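Local coordinates for protein maleate cis-trans isomerase (Pseudomonas putida, PDB 4FQ5) that probably catalyses the cis-trans isomerisation of maleate to fumarate, in a pocket where maleic acid is bound here, at residues S37-E42 against A221-S226; K70-E75 against S188-V193. The protein carries 1 engineered substitution. All blocks are in the same frame, centred on the assembly; numbering follows the deposited sequence.

Contact 1 of 2, residues S37-E42 against A221-S226; sequences SNITME and AVQMPS. Engineered in segment 221-226: Ala221 (natural residue Cys). With MAE (maleic acid), chain C.
Thr40 and Gln223 bring the two backbones to within 5.0 Å, CA to CA, where the turn leading into helix 41-52 meets the loop that follows strand 215-217. The amide of Gln223 reads the backbone of this turn with both of its ends. Its OE1 accepts from two successive peptide N-H groups: Ile39 N lies on a lone pair in the carbonyl plane at 2.9 Å from OE1, while the longer bond from Thr40 N, at 3.3 Å, comes nearly end-on to the same oxygen. NE2 of Gln223 donates to Ser37 O, which it approaches from above the carbonyl plane, and also to Asn190 O, so bonds at both its oxygen and its nitrogen fix the rotation of the amide. The chain reaches the turn because CG stands anti to the backbone N (chi1 -178°) and the next torsion folds back. Thr40 returns the grip, OG1 donating to Gln223 O from above the plane of that peptide.

Asn38 lies beside the Gln223 amide, the two planes 26° apart. Its OD1 accepts from Met41 N in the carbonyl plane (2.9 Å), an Asx motif that holds the side chain and points ND2 at maleic acid O1, 2.7 Å away. The Met41 chain, bent at chi2 and chi3, lays SD and CE against the two methyls of Val222. Val222 N donates to O4 of the ligand at 2.9 Å, and Gln223 N donates to O2 at the same distance.

Ala221, engineered from cysteine, the probable proton donor of the natural enzyme, puts CB 3.8 Å from ligand O3. Neutral amide N-H groups thus meet both carboxylates of the ligand, and the Gln223 side chain ties the two loops that supply them.

Contact 2 of 2, residues K70-E75 against S188-V193; sequences KHVTKE and SDNLAV. With MAE (maleic acid), chain C.
Lys70 O is gripped by two donors: Asn190 N, at 3.1 Å and tilted 23° from the carbonyl plane, and a water that bonds weakly with Leu191 N as well. Two residues further on, Val72 N donates to Ser188 O over 2.8 Å, in the carbonyl plane and almost straight at 170°. Together these bonds frame a single beta bridge between His71 and Asp189, to which His71 CA adds a C-H...O contact with Ser188 O.

Outside the bridge, the His71 ring is turned 80° from the Asp189 carboxylate, its CE1 lying 3.6 Å from Asp189 OD1. ND1 of the ring and Ser188 OG share a second water, each 2.6 Å from it. OG can take part because it sits between the backbone N and the carbonyl carbon of Ser188. The other carboxylate oxygen of Asp189, OD2, accepts from Ala192 N from above the carboxylate plane and caps the start of helix 190-194; a positive charge on His71, if present, would probably favour the ionised aspartate.

Toward the pocket, CG2 of Val72 rests against Asn190 OD1, and CB of Asn190 packs over Lys70 O. The Asn190 amide extends from the first turn of the helix to donate from ND2 to maleic acid O1 at 3.2 Å, and the same nitrogen is hydrogen-bonded to Ser37 OG, which also bonds to Met69 O. The side chain of Lys70 starts away from segment 188-193, and its NZ forms a salt bridge with Asp93 of the second subunit.

Val72 is the centre of an inverse gamma turn just ahead of helix 74-81, whose N-cap is Thr73. An isolated bridge between two helix-leading loops, with an N-capped helix presenting a ligand-binding asparagine, thus places Asn190 at the maleate site.

The centres of contacts 1 and 2 lie about 12 Å apart, on the same side of the chain's centre, and both touch the one bound maleic acid. Along the chain the order is 37-42, 70-75, 188-193, 221-226, so contact 2 falls within the span that contact 1 brings together. The first two segments follow strands 27-35 and 59-67 of one four-stranded parallel sheet; the last two follow strands 178-184 and 215-217 of the other. Each contact therefore joins loops from the two sheets, and the ligand lies in the cleft between them. Besides Asn190, packing of Val193 on Gln223 and Met224 joins the contacts, while residues of both also meet the second subunit.

Contact 1 of 2, residues S37-E42 against A221-S226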
loop_
_atom_site.group_PDB
_atom_site.type_symbol
_atom_site.label_atom_id
_atom_site.label_comp_id
_atom_site.label_asym_id
_atom_site.label_seq_id
_atom_site.Cartn_x
_atom_site.Cartn_y
_atom_site.Cartn_z
ATOM N N SER A 37 19.043 -20.012 -4.076
ATOM C CA SER A 37 19.772 -18.750 -4.210
ATOM C C SER A 37 18.965 -17.656 -4.922
ATOM O O SER A 37 19.422 -16.511 -5.022
ATOM C CB SER A 37 21.077 -18.981 -4.962
ATOM O OG SER A 37 20.811 -19.496 -6.246
ATOM N N ASN A 38 17.782 -18.012 -5.423
ATOM C CA ASN A 38 16.936 -17.053 -6.120
ATOM C C ASN A 38 16.293 -16.086 -5.127
ATOM O O ASN A 38 15.737 -16.510 -4.112
ATOM C CB ASN A 38 15.877 -17.770 -6.967
ATOM C CG ASN A 38 15.101 -16.823 -7.869
ATOM O OD1 ASN A 38 14.261 -16.059 -7.408
ATOM N ND2 ASN A 38 15.379 -16.878 -9.166
ATOM N N ILE A 39 16.392 -14.791 -5.424
ATOM C CA ILE A 39 15.782 -13.736 -4.604
ATOM C C ILE A 39 14.785 -12.901 -5.412
ATOM O O ILE A 39 13.914 -12.231 -4.849
ATOM C CB ILE A 39 16.835 -12.795 -3.967
ATOM C CG1 ILE A 39 17.784 -12.217 -5.024
ATOM C CG2 ILE A 39 17.610 -13.509 -2.863
ATOM C CD1 ILE A 39 18.400 -10.889 -4.626
ATOM N N THR A 40 14.903 -12.961 -6.734
ATOM C CA THR A 40 14.145 -12.070 -7.613
ATOM C C THR A 40 12.696 -12.507 -7.812
ATOM O O THR A 40 11.805 -11.661 -7.886
ATOM C CB THR A 40 14.881 -11.867 -8.954
ATOM O OG1 THR A 40 16.170 -11.309 -8.692
ATOM C CG2 THR A 40 14.117 -10.939 -9.900
ATOM N N MET A 41 12.449 -13.815 -7.888
ATOM C CA MET A 41 11.078 -14.305 -8.004
ATOM C C MET A 41 10.233 -13.851 -6.813
ATOM O O MET A 41 9.104 -13.384 -6.989
ATOM C CB MET A 41 11.021 -15.829 -8.145
ATOM C CG MET A 41 9.640 -16.352 -8.530
ATOM S SD MET A 41 9.304 -16.363 -10.308
ATOM C CE MET A 41 9.823 -14.732 -10.810
ATOM N N GLU A 42 10.802 -13.977 -5.616
ATOM C CA GLU A 42 10.163 -13.525 -4.387
ATOM C C GLU A 42 10.110 -11.995 -4.239
ATOM O O GLU A 42 9.534 -11.483 -3.281
ATOM C CB GLU A 42 10.838 -14.167 -3.176
ATOM C CG GLU A 42 10.498 -15.652 -3.040
ATOM C CD GLU A 42 11.513 -16.425 -2.222
ATOM O OE1 GLU A 42 12.734 -16.160 -2.330
ATOM O OE2 GLU A 42 11.088 -17.308 -1.461
ATOM N N ALA A 221 15.230 -15.524 -17.685
ATOM C CA ALA A 221 15.521 -15.998 -16.344
ATOM C C ALA A 221 14.701 -15.257 -15.309
ATOM O O ALA A 221 14.282 -14.112 -15.504
ATOM C CB ALA A 221 16.996 -15.848 -16.032
ATOM N N VAL A 222 14.523 -15.921 -14.184
ATOM C CA VAL A 222 13.706 -15.429 -13.111
ATOM C C VAL A 222 14.579 -14.783 -12.021
ATOM O O VAL A 222 14.083 -14.025 -11.190
ATOM C CB VAL A 222 12.795 -16.589 -12.650
ATOM C CG1 VAL A 222 12.851 -16.840 -11.157
ATOM C CG2 VAL A 222 11.379 -16.390 -13.174
ATOM N N GLN A 223 15.886 -15.047 -12.054
ATOM C CA GLN A 223 16.817 -14.392 -11.126
ATOM C C GLN A 223 17.231 -12.978 -11.556
ATOM O O GLN A 223 17.496 -12.128 -10.709
ATOM C CB GLN A 223 18.067 -15.249 -10.885
ATOM C CG GLN A 223 19.069 -14.675 -9.888
ATOM C CD GLN A 223 18.617 -14.758 -8.440
ATOM O OE1 GLN A 223 17.476 -14.416 -8.097
ATOM N NE2 GLN A 223 19.528 -15.190 -7.569
ATOM N N MET A 224 17.310 -12.734 -12.860
ATOM C CA MET A 224 17.765 -11.437 -13.350
ATOM C C MET A 224 16.644 -10.410 -13.218
ATOM O O MET A 224 15.600 -10.570 -13.839
ATOM C CB MET A 224 18.215 -11.539 -14.806
ATOM C CG MET A 224 18.764 -10.230 -15.337
ATOM S SD MET A 224 19.567 -10.382 -16.935
ATOM C CE MET A 224 18.191 -10.662 -18.039
ATOM N N PRO A 225 16.854 -9.359 -12.401
ATOM C CA PRO A 225 15.823 -8.329 -12.227
ATOM C C PRO A 225 15.535 -7.610 -13.535
ATOM O O PRO A 225 16.462 -7.277 -14.278
ATOM C CB PRO A 225 16.448 -7.353 -11.215
ATOM C CG PRO A 225 17.570 -8.093 -10.580
ATOM C CD PRO A 225 18.061 -9.077 -11.601
ATOM N N SER A 226 14.262 -7.382 -13.826
ATOM C CA SER A 226 13.902 -6.706 -15.062
ATOM C C SER A 226 12.657 -5.853 -14.915
ATOM O O SER A 226 12.415 -4.969 -15.731
ATOM C CB SER A 226 13.704 -7.716 -16.194
ATOM O OG SER A 226 12.599 -8.560 -15.924
HETATM C C1 MAE C . 16.935 -18.577 -11.757
HETATM O O1 MAE C . 17.143 -18.314 -10.562
HETATM O O2 MAE C . 16.910 -17.722 -12.655
HETATM C C2 MAE C . 16.738 -19.988 -12.122
HETATM C C3 MAE C . 16.219 -20.403 -13.262
HETATM C C4 MAE C . 15.729 -19.522 -14.346
HETATM O O3 MAE C . 16.341 -19.517 -15.409
HETATM O O4 MAE C . 14.709 -18.837 -14.210
#

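Contact 2 of 2, residues K70-E75 against S188-V193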
loop_
_atom_site.group_PDB
_atom_site.type_symbol
_atom_site.label_atom_id
_atom_site.label_comp_id
_atom_site.label_asym_id
_atom_site.label_seq_id
_atom_site.Cartn_x
_atom_site.Cartn_y
_atom_site.Cartn_z
ATOM N N LYS A 70 23.119 -23.009 -6.579
ATOM C CA LYS A 70 23.948 -21.821 -6.394
ATOM C C LYS A 70 24.542 -21.343 -7.720
ATOM O O LYS A 70 24.808 -20.159 -7.889
ATOM C CB LYS A 70 25.074 -22.100 -5.399
ATOM C CG LYS A 70 24.609 -22.483 -4.000
ATOM C CD LYS A 70 25.766 -22.977 -3.146
ATOM C CE LYS A 70 26.601 -21.833 -2.589
ATOM N NZ LYS A 70 25.859 -21.024 -1.573
ATOM N N HIS A 71 24.753 -22.273 -8.651
ATOM C CA HIS A 71 25.340 -21.960 -9.952
ATOM C C HIS A 71 24.532 -22.570 -11.042
ATOM O O HIS A 71 24.135 -23.733 -10.954
ATOM C CB HIS A 71 26.794 -22.427 -10.027
ATOM C CG HIS A 71 27.673 -21.819 -8.961
ATOM N ND1 HIS A 71 28.365 -20.682 -9.153
ATOM C CD2 HIS A 71 27.926 -22.217 -7.647
ATOM C CE1 HIS A 71 29.038 -20.372 -8.026
ATOM N NE2 HIS A 71 28.762 -21.313 -7.106
ATOM N N VAL A 72 24.274 -21.778 -12.079
ATOM C CA VAL A 72 23.380 -22.182 -13.158
ATOM C C VAL A 72 24.173 -22.978 -14.195
ATOM O O VAL A 72 24.625 -22.434 -15.210
ATOM C CB VAL A 72 22.663 -20.966 -13.795
ATOM C CG1 VAL A 72 21.559 -21.424 -14.738
ATOM C CG2 VAL A 72 22.086 -20.055 -12.710
ATOM N N THR A 73 24.352 -24.265 -13.897
ATOM C CA THR A 73 25.015 -25.224 -14.781
ATOM C C THR A 73 24.056 -26.388 -14.995
ATOM O O THR A 73 23.146 -26.592 -14.190
ATOM C CB THR A 73 26.290 -25.795 -14.136
ATOM O OG1 THR A 73 25.933 -26.572 -12.982
ATOM C CG2 THR A 73 27.254 -24.681 -13.724
ATOM N N LYS A 74 24.257 -27.156 -16.065
ATOM C CA LYS A 74 23.411 -28.319 -16.337
ATOM C C LYS A 74 23.330 -29.272 -15.138
ATOM O O LYS A 74 22.243 -29.735 -14.784
ATOM C CB LYS A 74 23.887 -29.080 -17.585
ATOM C CG LYS A 74 23.093 -30.356 -17.853
ATOM C CD LYS A 74 21.724 -30.058 -18.454
ATOM C CE LYS A 74 20.622 -30.911 -17.839
ATOM N NZ LYS A 74 19.885 -30.150 -16.782
ATOM N N GLU A 75 24.477 -29.552 -14.522
ATOM C CA GLU A 75 24.549 -30.465 -13.377
ATOM C C GLU A 75 23.711 -29.957 -12.194
ATOM O O GLU A 75 22.959 -30.724 -11.580
ATOM C CB GLU A 75 26.008 -30.685 -12.954
ATOM C CG GLU A 75 26.200 -31.317 -11.581
ATOM C CD GLU A 75 27.510 -30.905 -10.929
ATOM O OE1 GLU A 75 27.465 -30.245 -9.867
ATOM O OE2 GLU A 75 28.587 -31.226 -11.477
ATOM N N SER A 188 27.034 -17.251 -14.480
ATOM C CA SER A 188 26.559 -18.535 -13.945
ATOM C C SER A 188 26.364 -18.524 -12.427
ATOM O O SER A 188 25.577 -19.314 -11.893
ATOM C CB SER A 188 27.480 -19.686 -14.373
ATOM O OG SER A 188 28.789 -19.493 -13.873
ATOM N N ASP A 189 27.090 -17.646 -11.735
ATOM C CA ASP A 189 26.875 -17.430 -10.309
ATOM C C ASP A 189 25.509 -16.769 -10.126
ATOM O O ASP A 189 25.305 -15.634 -10.549
ATOM C CB ASP A 189 27.982 -16.557 -9.713
ATOM C CG ASP A 189 27.887 -16.439 -8.203
ATOM O OD1 ASP A 189 28.858 -16.819 -7.523
ATOM O OD2 ASP A 189 26.844 -15.975 -7.684
ATOM N N ASN A 190 24.580 -17.489 -9.505
ATOM C CA ASN A 190 23.191 -17.040 -9.452
ATOM C C ASN A 190 22.991 -15.790 -8.596
ATOM O O ASN A 190 22.128 -14.969 -8.891
ATOM C CB ASN A 190 22.242 -18.168 -9.028
ATOM C CG ASN A 190 20.845 -18.004 -9.616
ATOM O OD1 ASN A 190 20.683 -17.454 -10.709
ATOM N ND2 ASN A 190 19.829 -18.482 -8.893
ATOM N N LEU A 191 23.804 -15.640 -7.555
ATOM C CA LEU A 191 23.820 -14.399 -6.782
ATOM C C LEU A 191 24.385 -13.218 -7.584
ATOM O O LEU A 191 23.931 -12.082 -7.424
ATOM C CB LEU A 191 24.565 -14.579 -5.456
ATOM C CG LEU A 191 23.782 -15.371 -4.403
ATOM C CD1 LEU A 191 24.693 -15.796 -3.264
ATOM C CD2 LEU A 191 22.584 -14.589 -3.884
ATOM N N ALA A 192 25.352 -13.482 -8.462
ATOM C CA ALA A 192 25.834 -12.442 -9.374
ATOM C C ALA A 192 24.761 -12.056 -10.401
ATOM O O ALA A 192 24.664 -10.890 -10.787
ATOM C CB ALA A 192 27.123 -12.863 -10.055
ATOM N N VAL A 193 23.942 -13.025 -10.821
ATOM C CA VAL A 193 22.823 -12.741 -11.734
ATOM C C VAL A 193 21.847 -11.747 -11.087
ATOM O O VAL A 193 21.385 -10.802 -11.741
ATOM C CB VAL A 193 22.076 -14.024 -12.172
ATOM C CG1 VAL A 193 20.819 -13.690 -12.970
ATOM C CG2 VAL A 193 22.986 -14.940 -12.987
HETATM C C1 MAE C . 16.935 -18.577 -11.757
HETATM O O1 MAE C . 17.143 -18.314 -10.562
HETATM O O2 MAE C . 16.910 -17.722 -12.655
HETATM C C2 MAE C . 16.738 -19.988 -12.122
HETATM C C3 MAE C . 16.219 -20.403 -13.262
HETATM C C4 MAE C . 15.729 -19.522 -14.346
HETATM O O3 MAE C . 16.341 -19.517 -15.409
HETATM O O4 MAE C . 14.709 -18.837 -14.210
HETATM O O HOH W 1 24.968 -18.298 -5.932
HETATM O O HOH W 2 29.374 -20.045 -11.435
#